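Side-chain contacts in HemO (PDB 1J77), which binds heme and, as a presumed heme oxygenase, probably cleaves its porphyrin ring: residues A[20-25]-A[179-184]; A[187-192]-A[196-201]. One frame throughout, in Å; residues are numbered along the deposited sequence.

Interaction 1. Residues A[20-25]-A[179-184]. With HEM (protoporphyrin IX containing Fe), chain B.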
loop_
_atom_site.group_PDB
_atom_site.type_symbol
_atom_site.label_atom_id
_atom_site.label_comp_id
_atom_site.label_asym_id
_atom_site.label_seq_id
_atom_site.Cartn_x
_atom_site.Cartn_y
_atom_site.Cartn_z
ATOM N N THR A 20 -11.293 -4.526 -6.848
ATOM C CA THR A 20 -10.964 -5.865 -6.410
ATOM C C THR A 20 -10.133 -6.749 -7.415
ATOM O O THR A 20 -9.175 -7.416 -7.012
ATOM C CB THR A 20 -12.176 -6.623 -5.915
ATOM O OG1 THR A 20 -12.665 -5.951 -4.756
ATOM C CG2 THR A 20 -11.778 -7.979 -5.450
ATOM N N ALA A 21 -10.481 -6.646 -8.689
ATOM C CA ALA A 21 -9.805 -7.377 -9.746
ATOM C C ALA A 21 -8.338 -6.896 -9.743
ATOM O O ALA A 21 -7.431 -7.714 -9.738
ATOM C CB ALA A 21 -10.443 -7.108 -11.116
ATOM N N VAL A 22 -8.099 -5.580 -9.784
ATOM C CA VAL A 22 -6.707 -5.119 -9.849
ATOM C C VAL A 22 -5.984 -5.456 -8.555
ATOM O O VAL A 22 -4.789 -5.781 -8.574
ATOM C CB VAL A 22 -6.563 -3.641 -10.308
ATOM C CG1 VAL A 22 -7.180 -2.632 -9.282
ATOM C CG2 VAL A 22 -5.103 -3.333 -10.635
ATOM N N HIS A 23 -6.659 -5.345 -7.418
ATOM C CA HIS A 23 -6.049 -5.736 -6.167
ATOM C C HIS A 23 -5.538 -7.189 -6.249
ATOM O O HIS A 23 -4.431 -7.497 -5.890
ATOM C CB HIS A 23 -7.047 -5.684 -4.964
ATOM C CG HIS A 23 -6.461 -6.246 -3.712
ATOM N ND1 HIS A 23 -6.449 -7.601 -3.434
ATOM C CD2 HIS A 23 -5.742 -5.652 -2.733
ATOM C CE1 HIS A 23 -5.768 -7.800 -2.313
ATOM N NE2 HIS A 23 -5.365 -6.614 -1.847
ATOM N N ASP A 24 -6.397 -8.090 -6.702
ATOM C CA ASP A 24 -6.000 -9.474 -6.808
ATOM C C ASP A 24 -4.852 -9.655 -7.797
ATOM O O ASP A 24 -3.971 -10.498 -7.539
ATOM C CB ASP A 24 -7.185 -10.349 -7.126
ATOM C CG ASP A 24 -8.172 -10.458 -5.986
ATOM O OD1 ASP A 24 -7.876 -9.920 -4.881
ATOM O OD2 ASP A 24 -9.253 -11.103 -6.122
ATOM N N SER A 25 -4.783 -8.818 -8.840
ATOM C CA SER A 25 -3.622 -8.899 -9.748
ATOM C C SER A 25 -2.317 -8.532 -9.025
ATOM O O SER A 25 -1.232 -9.075 -9.334
ATOM C CB SER A 25 -3.844 -8.092 -11.018
ATOM O OG SER A 25 -3.579 -6.710 -10.778
ATOM N N GLU A 179 -5.050 3.970 -10.302
ATOM C CA GLU A 179 -3.721 4.450 -10.628
ATOM C C GLU A 179 -2.680 4.110 -9.574
ATOM O O GLU A 179 -1.534 3.813 -9.940
ATOM C CB GLU A 179 -3.727 5.937 -10.973
ATOM C CG GLU A 179 -4.514 6.221 -12.256
ATOM C CD GLU A 179 -4.695 7.684 -12.576
ATOM O OE1 GLU A 179 -3.904 8.505 -12.080
ATOM O OE2 GLU A 179 -5.587 7.981 -13.394
ATOM N N ALA A 180 -3.054 4.089 -8.292
ATOM C CA ALA A 180 -2.137 3.700 -7.177
ATOM C C ALA A 180 -1.759 2.228 -7.319
ATOM O O ALA A 180 -0.581 1.891 -7.253
ATOM C CB ALA A 180 -2.752 3.938 -5.897
ATOM N N PHE A 181 -2.757 1.388 -7.589
ATOM C CA PHE A 181 -2.459 -0.029 -7.818
ATOM C C PHE A 181 -1.603 -0.214 -9.032
ATOM O O PHE A 181 -0.696 -1.048 -9.028
ATOM C CB PHE A 181 -3.729 -0.880 -7.959
ATOM C CG PHE A 181 -4.441 -1.234 -6.654
ATOM C CD1 PHE A 181 -5.767 -0.813 -6.427
ATOM C CD2 PHE A 181 -3.834 -2.006 -5.665
ATOM C CE1 PHE A 181 -6.431 -1.169 -5.284
ATOM C CE2 PHE A 181 -4.526 -2.369 -4.537
ATOM C CZ PHE A 181 -5.831 -1.915 -4.328
ATOM N N ALA A 182 -1.884 0.523 -10.117
ATOM C CA ALA A 182 -1.076 0.367 -11.312
ATOM C C ALA A 182 0.353 0.777 -11.090
ATOM O O ALA A 182 1.266 0.127 -11.557
ATOM C CB ALA A 182 -1.648 1.141 -12.439
ATOM N N PHE A 183 0.556 1.881 -10.373
ATOM C CA PHE A 183 1.893 2.329 -10.021
ATOM C C PHE A 183 2.637 1.284 -9.168
ATOM O O PHE A 183 3.805 1.022 -9.412
ATOM C CB PHE A 183 1.833 3.687 -9.313
ATOM C CG PHE A 183 3.184 4.201 -8.834
ATOM C CD1 PHE A 183 4.162 4.560 -9.750
ATOM C CD2 PHE A 183 3.510 4.221 -7.491
ATOM C CE1 PHE A 183 5.349 5.008 -9.337
ATOM C CE2 PHE A 183 4.746 4.692 -7.079
ATOM C CZ PHE A 183 5.653 5.065 -8.024
ATOM N N TYR A 184 1.974 0.691 -8.192
ATOM C CA TYR A 184 2.582 -0.378 -7.427
ATOM C C TYR A 184 3.164 -1.458 -8.314
ATOM O O TYR A 184 4.307 -1.866 -8.100
ATOM C CB TYR A 184 1.621 -0.981 -6.430
ATOM C CG TYR A 184 2.277 -1.864 -5.367
ATOM C CD1 TYR A 184 2.741 -1.372 -4.174
ATOM C CD2 TYR A 184 2.456 -3.210 -5.569
ATOM C CE1 TYR A 184 3.354 -2.172 -3.227
ATOM C CE2 TYR A 184 3.056 -4.012 -4.627
ATOM C CZ TYR A 184 3.463 -3.519 -3.455
ATOM O OH TYR A 184 4.093 -4.315 -2.539
HETATM C CHA HEM B . -7.430 -5.844 1.514
HETATM C CHB HEM B . -4.465 -9.611 0.831
HETATM C CHC HEM B . -1.176 -6.633 -1.198
HETATM C CHD HEM B . -4.371 -2.958 -0.940
HETATM C C1A HEM B . -6.871 -7.097 1.590
HETATM C C2A HEM B . -7.421 -8.253 2.333
HETATM C C3A HEM B . -6.585 -9.268 2.124
HETATM C C4A HEM B . -5.501 -8.832 1.255
HETATM C CMA HEM B . -6.743 -10.698 2.700
HETATM C CAA HEM B . -8.676 -8.325 3.250
HETATM C CBA HEM B . -8.232 -8.111 4.698
HETATM C CGA HEM B . -9.412 -8.018 5.647
HETATM O O1A HEM B . -10.550 -7.748 5.163
HETATM O O2A HEM B . -9.196 -8.237 6.877
HETATM C C1B HEM B . -3.306 -9.147 0.228
HETATM C C2B HEM B . -2.153 -9.949 -0.075
HETATM C C3B HEM B . -1.237 -9.137 -0.675
HETATM C C4B HEM B . -1.792 -7.785 -0.684
HETATM C CMB HEM B . -2.098 -11.461 0.266
HETATM C CAB HEM B . 0.177 -9.490 -1.142
HETATM C CBB HEM B . 0.461 -10.681 -1.657
HETATM C C1C HEM B . -1.739 -5.385 -1.245
HETATM C C2C HEM B . -1.072 -4.162 -1.691
HETATM C C3C HEM B . -1.979 -3.174 -1.674
HETATM C C4C HEM B . -3.209 -3.669 -1.120
HETATM C CMC HEM B . 0.369 -4.126 -2.221
HETATM C CAC HEM B . -1.800 -1.715 -2.073
HETATM C CBC HEM B . -0.792 -1.367 -2.867
HETATM C C1D HEM B . -5.455 -3.434 -0.273
HETATM C C2D HEM B . -6.616 -2.621 -0.015
HETATM C C3D HEM B . -7.577 -3.501 0.720
HETATM C C4D HEM B . -6.888 -4.762 0.850
HETATM C CMD HEM B . -6.799 -1.163 -0.440
HETATM C CAD HEM B . -8.947 -3.146 1.300
HETATM C CBD HEM B . -10.080 -3.777 0.548
HETATM C CGD HEM B . -11.327 -3.217 1.196
HETATM O O1D HEM B . -11.767 -2.125 0.762
HETATM O O2D HEM B . -11.910 -3.896 2.097
HETATM N NA HEM B . -5.710 -7.494 0.970
HETATM N NB HEM B . -3.068 -7.847 -0.193
HETATM N NC HEM B . -3.009 -5.024 -0.901
HETATM N ND HEM B . -5.624 -4.727 0.244
HETATM FE FE HEM B . -4.415 -6.296 -0.059
HETATM O O HOH W 1 -3.606 -5.777 1.640
#
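With CG anti to the carbonyl carbon (chi1 -78°), Phe181 reaches from helix 167-192 into the angle between the heme and helix 11-32, while His23, its CG anti to the backbone N, sends its imidazole to the iron. This is the proximal side of the all-helical heme oxygenase fold: His23 NE2 is the axial ligand, 2.0 Å from the heme FE, and a water takes the other axial position at 1.9 Å from FE. The edge of the Phe181 ring is turned to the porphyrin, CE2 lying 3.6 Å from the meso carbon CHD, and one face receives the backbone CA of His23. The His23 and Phe181 rings meet obliquely, planes at 88°, centroids 5.9 Å apart. Farther from the heme, Val22 closes the gap between the helices, CG1 meeting Phe181 CD1 at 3.7 Å and CG2 resting against CB of the same phenylalanine. Cys113 of helix 104-119 also packs on Phe181. One turn along, Tyr184 lays a ring face against the heme methyl CMC, and the heme is also hydrogen-bonded to Tyr112 OH. A carboxylate behind the iron ligand would restrain the imidazole's rotation and may make it a stronger donor to iron: His23 ND1 donates a nearly straight hydrogen bond (172°) to the anti side of Asp24 OD1, 3.1 Å away.

Interaction 2. Residues A[187-192]-A[196-201]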
loop_
_atom_site.group_PDB
_atom_site.type_symbol
_atom_site.label_atom_id
_atom_site.label_comp_id
_atom_site.label_asym_id
_atom_site.label_seq_id
_atom_site.Cartn_x
_atom_site.Cartn_y
_atom_site.Cartn_z
ATOM N N VAL A 187 6.361 -0.244 -10.261
ATOM C CA VAL A 187 7.509 -0.298 -9.377
ATOM C C VAL A 187 8.002 -1.746 -9.141
ATOM O O VAL A 187 9.212 -2.014 -9.153
ATOM C CB VAL A 187 7.250 0.445 -8.044
ATOM C CG1 VAL A 187 8.426 0.311 -7.134
ATOM C CG2 VAL A 187 6.905 1.897 -8.333
ATOM N N LEU A 188 7.064 -2.656 -8.894
ATOM C CA LEU A 188 7.370 -4.047 -8.650
ATOM C C LEU A 188 8.130 -4.593 -9.849
ATOM O O LEU A 188 9.175 -5.224 -9.687
ATOM C CB LEU A 188 6.057 -4.798 -8.381
ATOM C CG LEU A 188 6.162 -6.292 -8.070
ATOM C CD1 LEU A 188 4.851 -6.780 -7.484
ATOM C CD2 LEU A 188 6.569 -7.202 -9.220
ATOM N N ARG A 189 7.609 -4.341 -11.041
ATOM C CA ARG A 189 8.273 -4.850 -12.260
ATOM C C ARG A 189 9.689 -4.298 -12.443
ATOM O O ARG A 189 10.645 -5.019 -12.786
ATOM C CB ARG A 189 7.434 -4.565 -13.474
ATOM C CG ARG A 189 6.096 -5.222 -13.572
ATOM C CD ARG A 189 5.137 -4.503 -14.514
ATOM N NE ARG A 189 3.798 -5.050 -14.556
ATOM C CZ ARG A 189 2.670 -4.345 -14.652
ATOM N NH1 ARG A 189 2.698 -3.006 -14.705
ATOM N NH2 ARG A 189 1.502 -4.957 -14.628
ATOM N N GLU A 190 9.850 -3.015 -12.261
ATOM C CA GLU A 190 11.172 -2.438 -12.451
ATOM C C GLU A 190 12.108 -3.050 -11.444
ATOM O O GLU A 190 13.269 -3.454 -11.762
ATOM C CB GLU A 190 11.110 -0.897 -12.300
ATOM C CG GLU A 190 10.311 -0.238 -13.404
ATOM C CD GLU A 190 10.581 1.255 -13.527
ATOM O OE1 GLU A 190 11.533 1.727 -12.847
ATOM O OE2 GLU A 190 9.835 1.926 -14.292
ATOM N N THR A 191 11.642 -3.197 -10.220
ATOM C CA THR A 191 12.431 -3.677 -9.134
ATOM C C THR A 191 12.847 -5.167 -9.259
ATOM O O THR A 191 13.946 -5.497 -8.950
ATOM C CB THR A 191 11.659 -3.439 -7.882
ATOM O OG1 THR A 191 11.360 -2.038 -7.826
ATOM C CG2 THR A 191 12.488 -3.703 -6.600
ATOM N N PHE A 192 11.918 -6.014 -9.666
ATOM C CA PHE A 192 12.147 -7.451 -9.788
ATOM C C PHE A 192 12.602 -7.821 -11.204
ATOM O O PHE A 192 12.715 -9.001 -11.511
ATOM C CB PHE A 192 10.899 -8.216 -9.343
ATOM C CG PHE A 192 10.743 -8.320 -7.851
ATOM C CD1 PHE A 192 10.043 -7.327 -7.107
ATOM C CD2 PHE A 192 11.288 -9.382 -7.129
ATOM C CE1 PHE A 192 9.920 -7.423 -5.791
ATOM C CE2 PHE A 192 11.092 -9.509 -5.781
ATOM C CZ PHE A 192 10.426 -8.496 -5.079
ATOM N N ALA A 196 7.489 -4.603 -18.867
ATOM C CA ALA A 196 6.389 -3.720 -18.570
ATOM C C ALA A 196 5.134 -4.508 -18.777
ATOM O O ALA A 196 5.059 -5.415 -19.654
ATOM C CB ALA A 196 6.412 -2.484 -19.505
ATOM N N ASP A 197 4.125 -4.207 -17.992
ATOM C CA ASP A 197 2.898 -4.990 -18.087
ATOM C C ASP A 197 2.985 -6.528 -17.793
ATOM O O ASP A 197 2.038 -7.270 -18.010
ATOM C CB ASP A 197 2.291 -4.737 -19.445
ATOM C CG ASP A 197 2.134 -3.267 -19.720
ATOM O OD1 ASP A 197 1.655 -2.504 -18.808
ATOM O OD2 ASP A 197 2.414 -2.800 -20.839
ATOM N N ALA A 198 4.100 -6.987 -17.251
ATOM C CA ALA A 198 4.148 -8.386 -16.776
ATOM C C ALA A 198 3.143 -8.604 -15.658
ATOM O O ALA A 198 2.880 -7.694 -14.845
ATOM C CB ALA A 198 5.499 -8.694 -16.250
ATOM N N GLU A 199 2.546 -9.776 -15.670
ATOM C CA GLU A 199 1.572 -10.171 -14.679
ATOM C C GLU A 199 1.857 -11.569 -14.163
ATOM O O GLU A 199 2.665 -12.323 -14.728
ATOM C CB GLU A 199 0.144 -10.160 -15.287
ATOM C CG GLU A 199 -0.277 -8.775 -15.761
ATOM C CD GLU A 199 -0.721 -7.774 -14.680
ATOM O OE1 GLU A 199 -0.836 -6.554 -14.984
ATOM O OE2 GLU A 199 -0.995 -8.168 -13.557
ATOM N N ALA A 200 1.195 -11.945 -13.086
ATOM C CA ALA A 200 1.237 -13.291 -12.598
ATOM C C ALA A 200 0.679 -14.253 -13.642
ATOM O O ALA A 200 -0.036 -13.876 -14.588
ATOM C CB ALA A 200 0.395 -13.392 -11.279
ATOM N N PRO A 201 1.074 -15.513 -13.560
ATOM C CA PRO A 201 0.522 -16.499 -14.497
ATOM C C PRO A 201 -0.998 -16.419 -14.562
ATOM O O PRO A 201 -1.676 -16.426 -13.549
ATOM C CB PRO A 201 0.964 -17.811 -13.908
ATOM C CG PRO A 201 2.248 -17.478 -13.127
ATOM C CD PRO A 201 1.965 -16.123 -12.550
HETATM O O HOH W 2 4.810 -1.609 -16.183
#
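The flat guanidinium of Arg189 lies with one face against the backbone of Asp197, whose CA sits 3.5 Å above the plane and over its centre, while its edge takes Ala198 O and Glu199 OE1. An arginine near the C-terminal end of helix 167-192 thus holds the irregular tail that follows it, a side-chain-to-backbone link between helix and tail at the surface of this all-helical heme oxygenase fold. Two nitrogens grip one carbonyl side-on. Arg189 NE donates to Ala198 O at 2.8 Å, in the carbonyl plane and on a lone pair, with an N-H...O angle of 155°. The second bond, from Arg189 NH2 to the same Ala198 O, is more bent at 136° and comes from above the carbonyl plane. Arg189 NH2 also makes a salt bridge to Glu199 OE1, 2.9 Å away, although the carboxylate is turned 76° from the guanidinium plane. Glu199 starts out pointing away from the helix, and the bend at its second torsion brings the acid back to the arginine. The same OE1 pairs with Lys185, one turn earlier on the helix, so two positive groups share this oxygen and would be expected to favour its charged form. Arg189 itself is buried, and its chain, extended from CG to NE, carries the head group across to the tail, with CD packed against the backbone N of Asp197. The carboxylate of Asp197 adds attraction without a bond: Asp197 OD1 stands 4.3 Å from Arg189 NH1 and well out of the guanidinium plane. On the remaining nitrogen, Arg189 NH1 donates to a water at 2.9 Å, and that water also accepts from Asp197 N, bridging side chain and tail.

Helix 167-192 serves both contacts in turn. In interaction 1 it packs on helix 11-32 in the buried interior, where apolar side chains make the contact between the segments and no hydrogen bond crosses it. Interaction 2, farther along the same helix and 12 Å away between centres, lies at the surface and joins the helix to a tail close in sequence, rather than to a helix more than 150 residues distant; charge, a backbone carbonyl and a bridging water replace apolar packing there. The two meet where Ser25 CB packs against Glu199 OE2, while Lys185 reaches both Ser25 OG and Glu199 OE1.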